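Local coordinates for protein sorbitol dehydrogenase (Gluconobacter oxydans, PDB 5ITG) that probably oxidises D-sorbitol to L-sorbose with NADP as hydride acceptor, as a Rossmann-fold dehydrogenase of the mannitol dehydrogenase family, at residues R38-E41 with A42-E46; D271-P274 with P275-A279; I373-G377 with C378-Q382; T388-R391 with A392-K396; V469-K472 with I473-K477. One frame throughout, in Å; residues are numbered along the deposited sequence.

Interaction 1: R38-E41 with A42-E46; sequences RAHE and AFYVE
Ala42 sets its CB 3.6 Å from the carbonyl O of Arg38, where helix 35-39 gives way to helix 41-46 and His40 stands at the N-cap of the second. Phe43 comes next: its CB is wedged between two carbonyls, 3.2 Å from Ala39 O and slightly nearer to His40 O, while its ring leads away from the turn. Tyr44 carries the main side-chain contact. Its backbone N donates to His40 O over 3.0 Å, and its ring sends one edge against a face of the His40 imidazole, a T-shaped pair with ring centroids 5.1 Å apart and planes at 73°. The atom that touches is Tyr44 CE2, 3.6 Å from His40 NE2 and displaced toward the rim of the imidazole. His40 turns its ring to this place with CG anti to its own backbone N (chi1 -174°). Both polar ends are held from outside, His40 NE2 by Gln262 O and Tyr44 OH by His261 ND1, and Phe36 stacks on the imidazole. A leucine in place of Tyr44 would probably leave His261 ND1 without its hydroxyl partner and the His40 face without its aromatic edge. Val45 follows, its N bonded to Glu41 O at 3.1 Å and its CG2 against the same oxygen. The buried turn packs on strands of the Rossmann sheet: Glu41 and Val45 touch strand 26-31, Ala42 and Phe43 strands 82-87 and 93-106.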
loop_
_atom_site.group_PDB
_atom_site.type_symbol
_atom_site.label_atom_id
_atom_site.label_comp_id
_atom_site.label_asym_id
_atom_site.label_seq_id
_atom_site.Cartn_x
_atom_site.Cartn_y
_atom_site.Cartn_z
ATOM N N ARG A 38 -1.572 6.622 10.020
ATOM C CA ARG A 38 -0.936 6.933 11.289
ATOM C C ARG A 38 0.527 6.491 11.404
ATOM O O ARG A 38 1.291 7.087 12.166
ATOM C CB ARG A 38 -1.766 6.331 12.415
ATOM C CG ARG A 38 -3.171 6.904 12.486
ATOM C CD ARG A 38 -4.046 6.022 13.357
ATOM N NE ARG A 38 -3.493 5.942 14.696
ATOM C CZ ARG A 38 -3.679 4.931 15.536
ATOM N NH1 ARG A 38 -4.413 3.884 15.187
ATOM N NH2 ARG A 38 -3.116 4.974 16.733
ATOM N N ALA A 39 0.915 5.466 10.645
ATOM C CA ALA A 39 2.286 4.952 10.684
ATOM C C ALA A 39 3.130 5.375 9.486
ATOM O O ALA A 39 4.340 5.142 9.456
ATOM C CB ALA A 39 2.261 3.424 10.780
ATOM N N HIS A 40 2.502 6.000 8.498
ATOM C CA HIS A 40 3.228 6.407 7.301
ATOM C C HIS A 40 3.157 7.921 7.105
ATOM O O HIS A 40 4.075 8.634 7.505
ATOM C CB HIS A 40 2.663 5.647 6.088
ATOM C CG HIS A 40 3.413 5.881 4.813
ATOM N ND1 HIS A 40 3.088 6.890 3.934
ATOM C CD2 HIS A 40 4.475 5.237 4.270
ATOM C CE1 HIS A 40 3.915 6.856 2.902
ATOM N NE2 HIS A 40 4.766 5.862 3.082
ATOM N N GLU A 41 2.071 8.420 6.521
ATOM C CA GLU A 41 1.941 9.861 6.306
ATOM C C GLU A 41 2.170 10.668 7.592
ATOM O O GLU A 41 2.961 11.613 7.615
ATOM C CB GLU A 41 0.561 10.205 5.742
ATOM C CG GLU A 41 0.454 11.666 5.296
ATOM C CD GLU A 41 -0.950 12.068 4.894
ATOM O OE1 GLU A 41 -1.661 11.226 4.307
ATOM O OE2 GLU A 41 -1.339 13.232 5.147
ATOM N N ALA A 42 1.476 10.301 8.661
ATOM C CA ALA A 42 1.622 11.010 9.928
ATOM C C ALA A 42 3.056 10.901 10.433
ATOM O O ALA A 42 3.583 11.820 11.069
ATOM C CB ALA A 42 0.651 10.439 10.966
ATOM N N PHE A 43 3.682 9.766 10.136
ATOM C CA PHE A 43 5.061 9.477 10.541
ATOM C C PHE A 43 6.057 10.440 9.907
ATOM O O PHE A 43 6.936 10.975 10.592
ATOM C CB PHE A 43 5.413 8.035 10.146
ATOM C CG PHE A 43 6.810 7.622 10.504
ATOM C CD1 PHE A 43 7.144 7.313 11.820
ATOM C CD2 PHE A 43 7.787 7.515 9.521
ATOM C CE1 PHE A 43 8.435 6.898 12.156
ATOM C CE2 PHE A 43 9.082 7.102 9.841
ATOM C CZ PHE A 43 9.406 6.792 11.164
ATOM N N TYR A 44 5.933 10.659 8.600
ATOM C CA TYR A 44 6.842 11.575 7.907
ATOM C C TYR A 44 6.624 13.024 8.336
ATOM O O TYR A 44 7.585 13.774 8.537
ATOM C CB TYR A 44 6.678 11.449 6.386
ATOM C CG TYR A 44 7.302 10.194 5.810
ATOM C CD1 TYR A 44 8.681 10.106 5.606
ATOM C CD2 TYR A 44 6.514 9.088 5.481
ATOM C CE1 TYR A 44 9.265 8.945 5.085
ATOM C CE2 TYR A 44 7.084 7.921 4.962
ATOM C CZ TYR A 44 8.456 7.855 4.767
ATOM O OH TYR A 44 9.014 6.701 4.262
ATOM N N VAL A 45 5.362 13.419 8.484
ATOM C CA VAL A 45 5.059 14.780 8.897
ATOM C C VAL A 45 5.633 15.050 10.287
ATOM O O VAL A 45 6.164 16.135 10.555
ATOM C CB VAL A 45 3.532 15.026 8.894
ATOM C CG1 VAL A 45 3.207 16.355 9.568
ATOM C CG2 VAL A 45 3.025 15.035 7.452
ATOM N N GLU A 46 5.539 14.054 11.160
ATOM C CA GLU A 46 6.044 14.161 12.524
ATOM C C GLU A 46 7.517 14.575 12.540
ATOM O O GLU A 46 7.968 15.258 13.462
ATOM C CB GLU A 46 5.893 12.814 13.239
ATOM C CG GLU A 46 6.354 12.806 14.688
ATOM C CD GLU A 46 5.285 13.306 15.637
ATOM O OE1 GLU A 46 4.414 14.083 15.194
ATOM O OE2 GLU A 46 5.319 12.931 16.827
#

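Interaction 2: D271-P274 with P275-A279; sequences DGRP and PLEKA
Arg273 and Glu277 meet across an inverse gamma turn centred on Pro275, in the connection between strands 263-266 and 282-284. The two side chains cross at about a right angle, their guanidinium and carboxylate planes are 51° apart, and they meet through one N-H and one oxygen, not as a flat two-pronged pair. Arg273 NH1 reaches Glu277 OE1 at 3.0 Å, on the syn lone pair of the carboxylate, with that oxygen 19° out of the guanidinium plane. The arginine is extended from CG to NE, whereas the glutamate is bent at chi2 (-68°), which folds its carboxylate back over the start of the 3-10 segment 276-279. The same NH1 also donates to Pro274 O over 2.9 Å, an oxygen lying close to the guanidinium plane; one nitrogen thus links a side-chain charge to the backbone of the turn. The stronger acid partner is Asp267, in a salt bridge with NE, so the guanidinium joins two acids and is likely to be held firmly in orientation. Met283 of strand 282-284 touches Arg273, Leu276 and Glu277. On the apolar side Pro274 CB lies 3.6 Å from Pro275 CD and 3.9 Å from Leu276 CD2, and Trp55 packs against Pro274. The turn itself is closed by a weak hydrogen bond from Leu276 N to Pro274 O, at 2.8 Å.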
loop_
_atom_site.group_PDB
_atom_site.type_symbol
_atom_site.label_atom_id
_atom_site.label_comp_id
_atom_site.label_asym_id
_atom_site.label_seq_id
_atom_site.Cartn_x
_atom_site.Cartn_y
_atom_site.Cartn_z
ATOM N N ASP A 271 -0.319 24.652 -3.647
ATOM C CA ASP A 271 -0.026 25.778 -2.782
ATOM C C ASP A 271 0.944 25.446 -1.656
ATOM O O ASP A 271 0.624 25.618 -0.480
ATOM C CB ASP A 271 -1.344 26.319 -2.218
ATOM C CG ASP A 271 -1.178 27.638 -1.500
ATOM O OD1 ASP A 271 -0.234 28.383 -1.838
ATOM O OD2 ASP A 271 -2.004 27.934 -0.612
ATOM N N GLY A 272 2.132 24.966 -2.026
ATOM C CA GLY A 272 3.139 24.640 -1.034
ATOM C C GLY A 272 3.033 23.254 -0.424
ATOM O O GLY A 272 2.009 22.578 -0.540
ATOM N N ARG A 273 4.106 22.840 0.240
ATOM C CA ARG A 273 4.166 21.532 0.882
ATOM C C ARG A 273 5.249 21.521 1.947
ATOM O O ARG A 273 6.154 22.360 1.938
ATOM C CB ARG A 273 4.495 20.446 -0.142
ATOM C CG ARG A 273 5.896 20.575 -0.746
ATOM C CD ARG A 273 6.304 19.292 -1.460
ATOM N NE ARG A 273 7.555 19.403 -2.218
ATOM C CZ ARG A 273 8.772 19.420 -1.683
ATOM N NH1 ARG A 273 8.932 19.338 -0.368
ATOM N NH2 ARG A 273 9.838 19.499 -2.476
ATOM N N PRO A 274 5.168 20.568 2.887
ATOM C CA PRO A 274 6.167 20.462 3.954
ATOM C C PRO A 274 7.506 20.063 3.326
ATOM O O PRO A 274 7.545 19.586 2.189
ATOM C CB PRO A 274 5.620 19.343 4.838
ATOM C CG PRO A 274 4.147 19.344 4.558
ATOM C CD PRO A 274 4.073 19.605 3.087
ATOM N N PRO A 275 8.618 20.261 4.050
ATOM C CA PRO A 275 9.932 19.894 3.512
ATOM C C PRO A 275 10.152 18.397 3.744
ATOM O O PRO A 275 11.087 17.990 4.427
ATOM C CB PRO A 275 10.880 20.759 4.332
ATOM C CG PRO A 275 10.218 20.749 5.688
ATOM C CD PRO A 275 8.754 20.957 5.345
ATOM N N LEU A 276 9.270 17.586 3.165
ATOM C CA LEU A 276 9.305 16.131 3.316
ATOM C C LEU A 276 10.631 15.447 2.976
ATOM O O LEU A 276 10.943 14.390 3.530
ATOM C CB LEU A 276 8.161 15.510 2.504
ATOM C CG LEU A 276 6.771 16.003 2.929
ATOM C CD1 LEU A 276 5.692 15.464 1.990
ATOM C CD2 LEU A 276 6.505 15.561 4.350
ATOM N N GLU A 277 11.412 16.022 2.067
ATOM C CA GLU A 277 12.695 15.409 1.738
ATOM C C GLU A 277 13.527 15.256 3.011
ATOM O O GLU A 277 14.235 14.265 3.185
ATOM C CB GLU A 277 13.457 16.246 0.700
ATOM C CG GLU A 277 13.789 17.676 1.112
ATOM C CD GLU A 277 12.559 18.559 1.247
ATOM O OE1 GLU A 277 11.634 18.425 0.421
ATOM O OE2 GLU A 277 12.529 19.403 2.171
ATOM N N LYS A 278 13.417 16.223 3.918
ATOM C CA LYS A 278 14.169 16.179 5.169
ATOM C C LYS A 278 13.818 14.971 6.031
ATOM O O LYS A 278 14.566 14.612 6.938
ATOM C CB LYS A 278 13.945 17.467 5.970
ATOM C CG LYS A 278 14.477 18.710 5.276
ATOM C CD LYS A 278 14.340 19.959 6.137
ATOM C CE LYS A 278 14.857 21.185 5.391
ATOM N NZ LYS A 278 14.740 22.433 6.194
ATOM N N ALA A 279 12.683 14.343 5.744
ATOM C CA ALA A 279 12.242 13.172 6.498
ATOM C C ALA A 279 12.458 11.889 5.700
ATOM O O ALA A 279 12.021 10.812 6.108
ATOM C CB ALA A 279 10.770 13.313 6.865
#

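Interaction 3: I373-G377 with C378-Q382; sequences IASDG and CSKVQ
Asp376 O accepts from Lys380 N and Gly377 O from Val381 N, the opening i to i+4 bonds of helix 377-394, at 3.1 and 2.9 Å. Ahead of them a type II beta turn from Ala374 to Gly377 takes the chain out of helix 370-374, with Asp376 at positive phi. Gly377 suits this join, because a CB there would clash with Ala374 O. Lys380 bends no bond beyond CG: its extended chain runs back past the turn, CD lying 3.3 Å from Ile373 O. Its NZ then gathers two carbonyls, Ile373 O at 2.8 Å, approached from well above the carbonyl plane, and Ser375 O at 2.9 Å, met in the carbonyl plane. A methionine at Lys380 would probably leave both carbonyl oxygens without this charged donor, and the end of helix 370-374 and the turn less firmly tied to helix 377-394. Asp376 pairs with the first helical turn through its side chain: Ser379 OG donates to its OD1 over 2.7 Å, on the syn side but 32° out of the carboxylate plane. The serine hydroxyl faces back toward the aspartate because OG is anti to its carbonyl carbon (chi1 -57°). Around the turn, Ile373 and Ala374 pack on helix 288-312, and Glu427 OE1 accepts from Cys378 N. The whole is a type II beta turn joining helix 370-374 to helix 377-394, with Asp376 at the N-cap position of the second, in the helical C-terminal domain of the mannitol dehydrogenase family.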
loop_
_atom_site.group_PDB
_atom_site.type_symbol
_atom_site.label_atom_id
_atom_site.label_comp_id
_atom_site.label_asym_id
_atom_site.label_seq_id
_atom_site.Cartn_x
_atom_site.Cartn_y
_atom_site.Cartn_z
ATOM N N ILE A 373 -0.175 -14.904 0.299
ATOM C CA ILE A 373 0.615 -14.222 -0.718
ATOM C C ILE A 373 0.295 -14.813 -2.089
ATOM O O ILE A 373 0.292 -14.108 -3.097
ATOM C CB ILE A 373 2.134 -14.379 -0.438
ATOM C CG1 ILE A 373 2.483 -13.702 0.891
ATOM C CG2 ILE A 373 2.953 -13.774 -1.577
ATOM C CD1 ILE A 373 2.128 -12.225 0.952
ATOM N N ALA A 374 -0.002 -16.110 -2.111
ATOM C CA ALA A 374 -0.307 -16.808 -3.352
ATOM C C ALA A 374 -1.747 -16.619 -3.844
ATOM O O ALA A 374 -2.072 -17.008 -4.969
ATOM C CB ALA A 374 -0.006 -18.296 -3.189
ATOM N N SER A 375 -2.602 -16.021 -3.019
ATOM C CA SER A 375 -3.996 -15.808 -3.412
ATOM C C SER A 375 -4.081 -14.877 -4.620
ATOM O O SER A 375 -3.413 -13.842 -4.670
ATOM C CB SER A 375 -4.818 -15.241 -2.241
ATOM O OG SER A 375 -4.388 -13.944 -1.851
ATOM N N ASP A 376 -4.912 -15.257 -5.588
ATOM C CA ASP A 376 -5.082 -14.489 -6.820
ATOM C C ASP A 376 -3.736 -14.513 -7.544
ATOM O O ASP A 376 -3.344 -13.545 -8.194
ATOM C CB ASP A 376 -5.501 -13.042 -6.514
ATOM C CG ASP A 376 -6.041 -12.313 -7.740
ATOM O OD1 ASP A 376 -6.260 -12.966 -8.785
ATOM O OD2 ASP A 376 -6.257 -11.087 -7.655
ATOM N N GLY A 377 -3.039 -15.640 -7.416
ATOM C CA GLY A 377 -1.742 -15.805 -8.043
ATOM C C GLY A 377 -1.725 -15.476 -9.524
ATOM O O GLY A 377 -0.704 -15.047 -10.060
ATOM N N CYS A 378 -2.856 -15.673 -10.194
ATOM C CA CYS A 378 -2.945 -15.385 -11.623
ATOM C C CYS A 378 -2.727 -13.901 -11.910
ATOM O O CYS A 378 -1.920 -13.533 -12.772
ATOM C CB CYS A 378 -4.310 -15.805 -12.169
ATOM S SG CYS A 378 -4.557 -15.355 -13.904
ATOM N N SER A 379 -3.462 -13.055 -11.195
ATOM C CA SER A 379 -3.355 -11.611 -11.362
ATOM C C SER A 379 -1.976 -11.121 -10.933
ATOM O O SER A 379 -1.436 -10.166 -11.501
ATOM C CB SER A 379 -4.420 -10.890 -10.531
ATOM O OG SER A 379 -5.723 -11.325 -10.878
ATOM N N LYS A 380 -1.410 -11.774 -9.924
ATOM C CA LYS A 380 -0.099 -11.377 -9.429
ATOM C C LYS A 380 0.981 -11.717 -10.443
ATOM O O LYS A 380 1.879 -10.918 -10.687
ATOM C CB LYS A 380 0.169 -12.027 -8.066
ATOM C CG LYS A 380 -0.639 -11.361 -6.955
ATOM C CD LYS A 380 -0.529 -12.047 -5.606
ATOM C CE LYS A 380 -1.356 -11.285 -4.569
ATOM N NZ LYS A 380 -1.547 -12.049 -3.311
ATOM N N VAL A 381 0.878 -12.892 -11.049
ATOM C CA VAL A 381 1.836 -13.299 -12.066
ATOM C C VAL A 381 1.731 -12.329 -13.246
ATOM O O VAL A 381 2.738 -11.857 -13.763
ATOM C CB VAL A 381 1.556 -14.738 -12.546
ATOM C CG1 VAL A 381 2.339 -15.035 -13.807
ATOM C CG2 VAL A 381 1.932 -15.727 -11.441
ATOM N N GLN A 382 0.502 -12.022 -13.658
ATOM C CA GLN A 382 0.297 -11.106 -14.773
ATOM C C GLN A 382 0.929 -9.743 -14.494
ATOM O O GLN A 382 1.665 -9.209 -15.319
ATOM C CB GLN A 382 -1.196 -10.915 -15.046
ATOM C CG GLN A 382 -1.934 -12.183 -15.444
ATOM C CD GLN A 382 -3.421 -11.936 -15.642
ATOM O OE1 GLN A 382 -4.027 -11.149 -14.914
ATOM N NE2 GLN A 382 -4.019 -12.622 -16.613
#

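Interaction 4: T388-R391 with A392-K396; sequences TVRR and AIEDK
Arg391 runs side by side with Asp395 near the end of helix 377-394; with Glu394 and Arg390 it is among the three residues that have the most surface buried by the contact. Its NE gives Asp395 OD2 a weak hydrogen bond, part of a salt bridge at 3.5 Å; OD2 lies near the guanidinium plane, at its edge. The bend at chi2 brings Arg391 CD to 3.7 Å of Glu394 OE1, and the one at chi3 turns NE toward Asp395. Glu394 meets Arg390 differently. The two chains slant across each other, and Glu394 OE2 pairs with Arg390 NE at 3.5 Å, a long salt bridge. The glutamate is modelled too close to the Arg390 carbonyl, however, so the details of its contacts are doubtful. Arg390 has a stronger claim elsewhere: its NH1 forms a salt bridge with Asp457 and a hydrogen bond with Gly454 O. Away from the charges, Val389 CG1 touches Ile393 CD1 at 3.9 Å, the two side chains lying side by side, and Trp455 and Ile402 pack on Val389. Backbone bonds carry the helix on to Asp395, whose N reaches Arg391 O over 2.8 Å, and a Schellman motif ends it, with Lys396 at positive phi as the C-prime residue. Two adjacent arginines, each four residues before an acid, thus give two long i to i+4 ion pairs. They are likely to contribute modestly, the firmer charge link being the one from Arg390 to Asp457, which ties the helix to the loop holding Gly454 and Asp457.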
loop_
_atom_site.group_PDB
_atom_site.type_symbol
_atom_site.label_atom_id
_atom_site.label_comp_id
_atom_site.label_asym_id
_atom_site.label_seq_id
_atom_site.Cartn_x
_atom_site.Cartn_y
_atom_site.Cartn_z
ATOM N N THR A 388 9.404 -8.930 -16.822
ATOM C CA THR A 388 10.631 -9.719 -16.700
ATOM C C THR A 388 10.678 -10.872 -17.707
ATOM O O THR A 388 11.724 -11.143 -18.306
ATOM C CB THR A 388 10.802 -10.238 -15.265
ATOM O OG1 THR A 388 11.113 -9.125 -14.413
ATOM C CG2 THR A 388 11.926 -11.273 -15.177
ATOM N N VAL A 389 9.547 -11.535 -17.910
ATOM C CA VAL A 389 9.483 -12.621 -18.881
ATOM C C VAL A 389 9.626 -12.080 -20.310
ATOM O O VAL A 389 10.402 -12.610 -21.104
ATOM C CB VAL A 389 8.146 -13.402 -18.762
ATOM C CG1 VAL A 389 8.020 -14.422 -19.899
ATOM C CG2 VAL A 389 8.092 -14.112 -17.418
ATOM N N ARG A 390 8.890 -11.023 -20.640
ATOM C CA ARG A 390 8.982 -10.456 -21.987
ATOM C C ARG A 390 10.420 -10.064 -22.325
ATOM O O ARG A 390 10.903 -10.355 -23.414
ATOM C CB ARG A 390 8.088 -9.216 -22.138
ATOM C CG ARG A 390 6.586 -9.473 -22.099
ATOM C CD ARG A 390 5.818 -8.224 -22.559
ATOM N NE ARG A 390 5.956 -8.006 -23.997
ATOM C CZ ARG A 390 5.194 -8.589 -24.923
ATOM N NH1 ARG A 390 4.223 -9.417 -24.564
ATOM N NH2 ARG A 390 5.420 -8.368 -26.210
ATOM N N ARG A 391 11.101 -9.398 -21.397
ATOM C CA ARG A 391 12.485 -8.982 -21.629
ATOM C C ARG A 391 13.431 -10.154 -21.850
ATOM O O ARG A 391 14.273 -10.114 -22.746
ATOM C CB ARG A 391 12.996 -8.130 -20.458
ATOM C CG ARG A 391 12.415 -6.739 -20.434
ATOM C CD ARG A 391 12.877 -5.937 -21.642
ATOM N NE ARG A 391 14.158 -5.277 -21.411
ATOM C CZ ARG A 391 14.347 -4.330 -20.495
ATOM N NH1 ARG A 391 13.333 -3.939 -19.725
ATOM N NH2 ARG A 391 15.540 -3.765 -20.359
ATOM N N ALA A 392 13.290 -11.199 -21.036
ATOM C CA ALA A 392 14.144 -12.376 -21.157
ATOM C C ALA A 392 13.967 -13.021 -22.521
ATOM O O ALA A 392 14.941 -13.427 -23.148
ATOM C CB ALA A 392 13.819 -13.384 -20.068
ATOM N N ILE A 393 12.719 -13.115 -22.975
ATOM C CA ILE A 393 12.425 -13.705 -24.286
ATOM C C ILE A 393 12.884 -12.791 -25.418
ATOM O O ILE A 393 13.492 -13.244 -26.382
ATOM C CB ILE A 393 10.908 -13.954 -24.474
ATOM C CG1 ILE A 393 10.403 -14.968 -23.444
ATOM C CG2 ILE A 393 10.637 -14.429 -25.901
ATOM C CD1 ILE A 393 8.921 -15.288 -23.573
ATOM N N GLU A 394 12.581 -11.503 -25.294
ATOM C CA GLU A 394 12.948 -10.524 -26.313
ATOM C C GLU A 394 14.459 -10.389 -26.482
ATOM O O GLU A 394 14.964 -10.354 -27.606
ATOM C CB GLU A 394 12.354 -9.156 -25.969
ATOM C CG GLU A 394 10.828 -9.110 -25.965
ATOM C CD GLU A 394 10.282 -7.839 -25.331
ATOM O OE1 GLU A 394 11.052 -7.146 -24.622
ATOM O OE2 GLU A 394 9.079 -7.544 -25.524
ATOM N N ASP A 395 15.182 -10.318 -25.369
ATOM C CA ASP A 395 16.634 -10.171 -25.428
ATOM C C ASP A 395 17.384 -11.495 -25.456
ATOM O O ASP A 395 18.611 -11.520 -25.374
ATOM C CB ASP A 395 17.129 -9.326 -24.252
ATOM C CG ASP A 395 16.509 -7.948 -24.232
ATOM O OD1 ASP A 395 16.242 -7.403 -25.325
ATOM O OD2 ASP A 395 16.296 -7.406 -23.125
ATOM N N LYS A 396 16.644 -12.591 -25.566
ATOM C CA LYS A 396 17.239 -13.923 -25.626
ATOM C C LYS A 396 18.167 -14.213 -24.450
ATOM O O LYS A 396 19.319 -14.614 -24.630
ATOM C CB LYS A 396 17.989 -14.078 -26.955
ATOM C CG LYS A 396 17.087 -13.821 -28.170
ATOM C CD LYS A 396 17.859 -13.704 -29.480
ATOM C CE LYS A 396 16.899 -13.499 -30.652
ATOM N NZ LYS A 396 17.592 -13.257 -31.953
#

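Interaction 5: V469-K472 with I473-K477; sequences VLRK and IIREK
Arg471 and Arg475, one turn apart on helix 461-477, lie side by side and point the same way. Arg475 CB starts 3.6 Å from the carbonyl O of Arg471, the oxygen that also accepts from Arg475 N at 2.9 Å. CG stands anti to the backbone N (chi1 -166°), and with CD it carries the chain outward alongside the Arg471 chain; Phe443 touches this side chain. A bend at chi3 (-56°) turns the head. NE is hydrogen-bonded outside the two segments, NH1 has a weak hydrogen bond to Asp441 O, and NH2 forms a salt bridge with Glu411. NH2 also comes to 3.1 Å of Arg471 NH2, the guanidinium planes 62° apart, with Arg471 NH2 in the plane of the Arg475 group at its edge. Glu411 OE2, which also pairs with Arg471 NE, probably lets the two guanidinium groups come this close. Ile473 CD1 lies 4.3 Å from both Val469 CG1 and Leu470 CD2. The inner side faces helix 400-412, with Leu470 on Ala403 and Ala407, Arg471 on Ala407 and Ile474 on Glu411, while Ala482 of the C-terminal tail touches Ile474.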
loop_
_atom_site.group_PDB
_atom_site.type_symbol
_atom_site.label_atom_id
_atom_site.label_comp_id
_atom_site.label_asym_id
_atom_site.label_seq_id
_atom_site.Cartn_x
_atom_site.Cartn_y
_atom_site.Cartn_z
ATOM N N VAL A 469 9.809 -29.403 -18.474
ATOM C CA VAL A 469 10.931 -30.161 -17.930
ATOM C C VAL A 469 11.037 -29.993 -16.412
ATOM O O VAL A 469 11.248 -30.971 -15.685
ATOM C CB VAL A 469 12.265 -29.721 -18.595
ATOM C CG1 VAL A 469 13.464 -30.220 -17.784
ATOM C CG2 VAL A 469 12.339 -30.275 -20.012
ATOM N N LEU A 470 10.871 -28.761 -15.932
ATOM C CA LEU A 470 10.968 -28.476 -14.500
ATOM C C LEU A 470 9.778 -28.992 -13.697
ATOM O O LEU A 470 9.948 -29.451 -12.565
ATOM C CB LEU A 470 11.147 -26.965 -14.268
ATOM C CG LEU A 470 12.417 -26.387 -14.908
ATOM C CD1 LEU A 470 12.495 -24.888 -14.679
ATOM C CD2 LEU A 470 13.644 -27.082 -14.327
ATOM N N ARG A 471 8.578 -28.915 -14.271
ATOM C CA ARG A 471 7.389 -29.411 -13.583
ATOM C C ARG A 471 7.589 -30.903 -13.347
ATOM O O ARG A 471 7.232 -31.430 -12.295
ATOM C CB ARG A 471 6.122 -29.213 -14.423
ATOM C CG ARG A 471 5.621 -27.775 -14.525
ATOM C CD ARG A 471 4.217 -27.736 -15.133
ATOM N NE ARG A 471 3.242 -28.388 -14.264
ATOM C CZ ARG A 471 1.954 -28.561 -14.553
ATOM N NH1 ARG A 471 1.458 -28.133 -15.707
ATOM N NH2 ARG A 471 1.157 -29.161 -13.677
ATOM N N LYS A 472 8.161 -31.572 -14.340
ATOM C CA LYS A 472 8.408 -33.006 -14.243
ATOM C C LYS A 472 9.364 -33.314 -13.098
ATOM O O LYS A 472 9.129 -34.232 -12.313
ATOM C CB LYS A 472 8.966 -33.531 -15.568
ATOM C CG LYS A 472 7.896 -33.747 -16.634
ATOM C CD LYS A 472 8.520 -34.014 -17.996
ATOM C CE LYS A 472 7.548 -34.712 -18.941
ATOM N NZ LYS A 472 6.291 -33.949 -19.175
ATOM N N ILE A 473 10.434 -32.536 -12.996
ATOM C CA ILE A 473 11.412 -32.727 -11.933
ATOM C C ILE A 473 10.779 -32.439 -10.571
ATOM O O ILE A 473 10.968 -33.195 -9.619
ATOM C CB ILE A 473 12.626 -31.806 -12.132
ATOM C CG1 ILE A 473 13.369 -32.211 -13.409
ATOM C CG2 ILE A 473 13.541 -31.870 -10.906
ATOM C CD1 ILE A 473 14.519 -31.300 -13.776
ATOM N N ILE A 474 10.022 -31.347 -10.489
ATOM C CA ILE A 474 9.358 -30.964 -9.249
ATOM C C ILE A 474 8.415 -32.048 -8.747
ATOM O O ILE A 474 8.360 -32.329 -7.552
ATOM C CB ILE A 474 8.511 -29.677 -9.414
ATOM C CG1 ILE A 474 9.421 -28.463 -9.613
ATOM C CG2 ILE A 474 7.622 -29.486 -8.193
ATOM C CD1 ILE A 474 8.667 -27.168 -9.812
ATOM N N ARG A 475 7.656 -32.650 -9.653
ATOM C CA ARG A 475 6.712 -33.668 -9.225
ATOM C C ARG A 475 7.377 -34.968 -8.787
ATOM O O ARG A 475 6.907 -35.625 -7.863
ATOM C CB ARG A 475 5.692 -33.965 -10.324
ATOM C CG ARG A 475 4.503 -34.765 -9.804
ATOM C CD ARG A 475 3.374 -34.777 -10.786
ATOM N NE ARG A 475 2.953 -33.430 -11.149
ATOM C CZ ARG A 475 1.980 -33.180 -12.016
ATOM N NH1 ARG A 475 1.336 -34.188 -12.588
ATOM N NH2 ARG A 475 1.669 -31.934 -12.333
ATOM N N GLU A 476 8.474 -35.331 -9.436
ATOM C CA GLU A 476 9.160 -36.567 -9.095
ATOM C C GLU A 476 10.186 -36.441 -7.971
ATOM O O GLU A 476 10.188 -37.255 -7.049
ATOM C CB GLU A 476 9.830 -37.151 -10.343
ATOM C CG GLU A 476 10.645 -38.403 -10.088
ATOM C CD GLU A 476 11.065 -39.095 -11.370
ATOM O OE1 GLU A 476 10.171 -39.552 -12.117
ATOM O OE2 GLU A 476 12.284 -39.182 -11.632
ATOM N N LYS A 477 11.033 -35.415 -8.030
ATOM C CA LYS A 477 12.086 -35.231 -7.028
ATOM C C LYS A 477 11.871 -34.102 -6.010
ATOM O O LYS A 477 12.704 -33.908 -5.122
ATOM C CB LYS A 477 13.429 -35.001 -7.733
ATOM C CG LYS A 477 13.617 -35.780 -9.032
ATOM C CD LYS A 477 13.862 -37.256 -8.801
ATOM C CE LYS A 477 15.223 -37.504 -8.173
ATOM N NZ LYS A 477 15.490 -38.962 -7.999
#

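From the N terminus, interaction 1 closes the turn between helices 35-39 and 41-46, and interaction 2 the gamma turn far along the same Rossmann domain. They touch, Tyr44 CD1 lying 3.5 Å from Ala279 O. Across the chain's centre from interaction 1, interactions 3 and 4 mark the start and end of helix 377-394, their centres about 20 Å apart. Interaction 5, within helix 461-477, lies about 24 Å from interaction 4, centre to centre, and both have side chains packed on helix 400-412. All five follow in series; none nests in or crosses another. Each is local: the first two lie in the Rossmann half, the last three in the helical half.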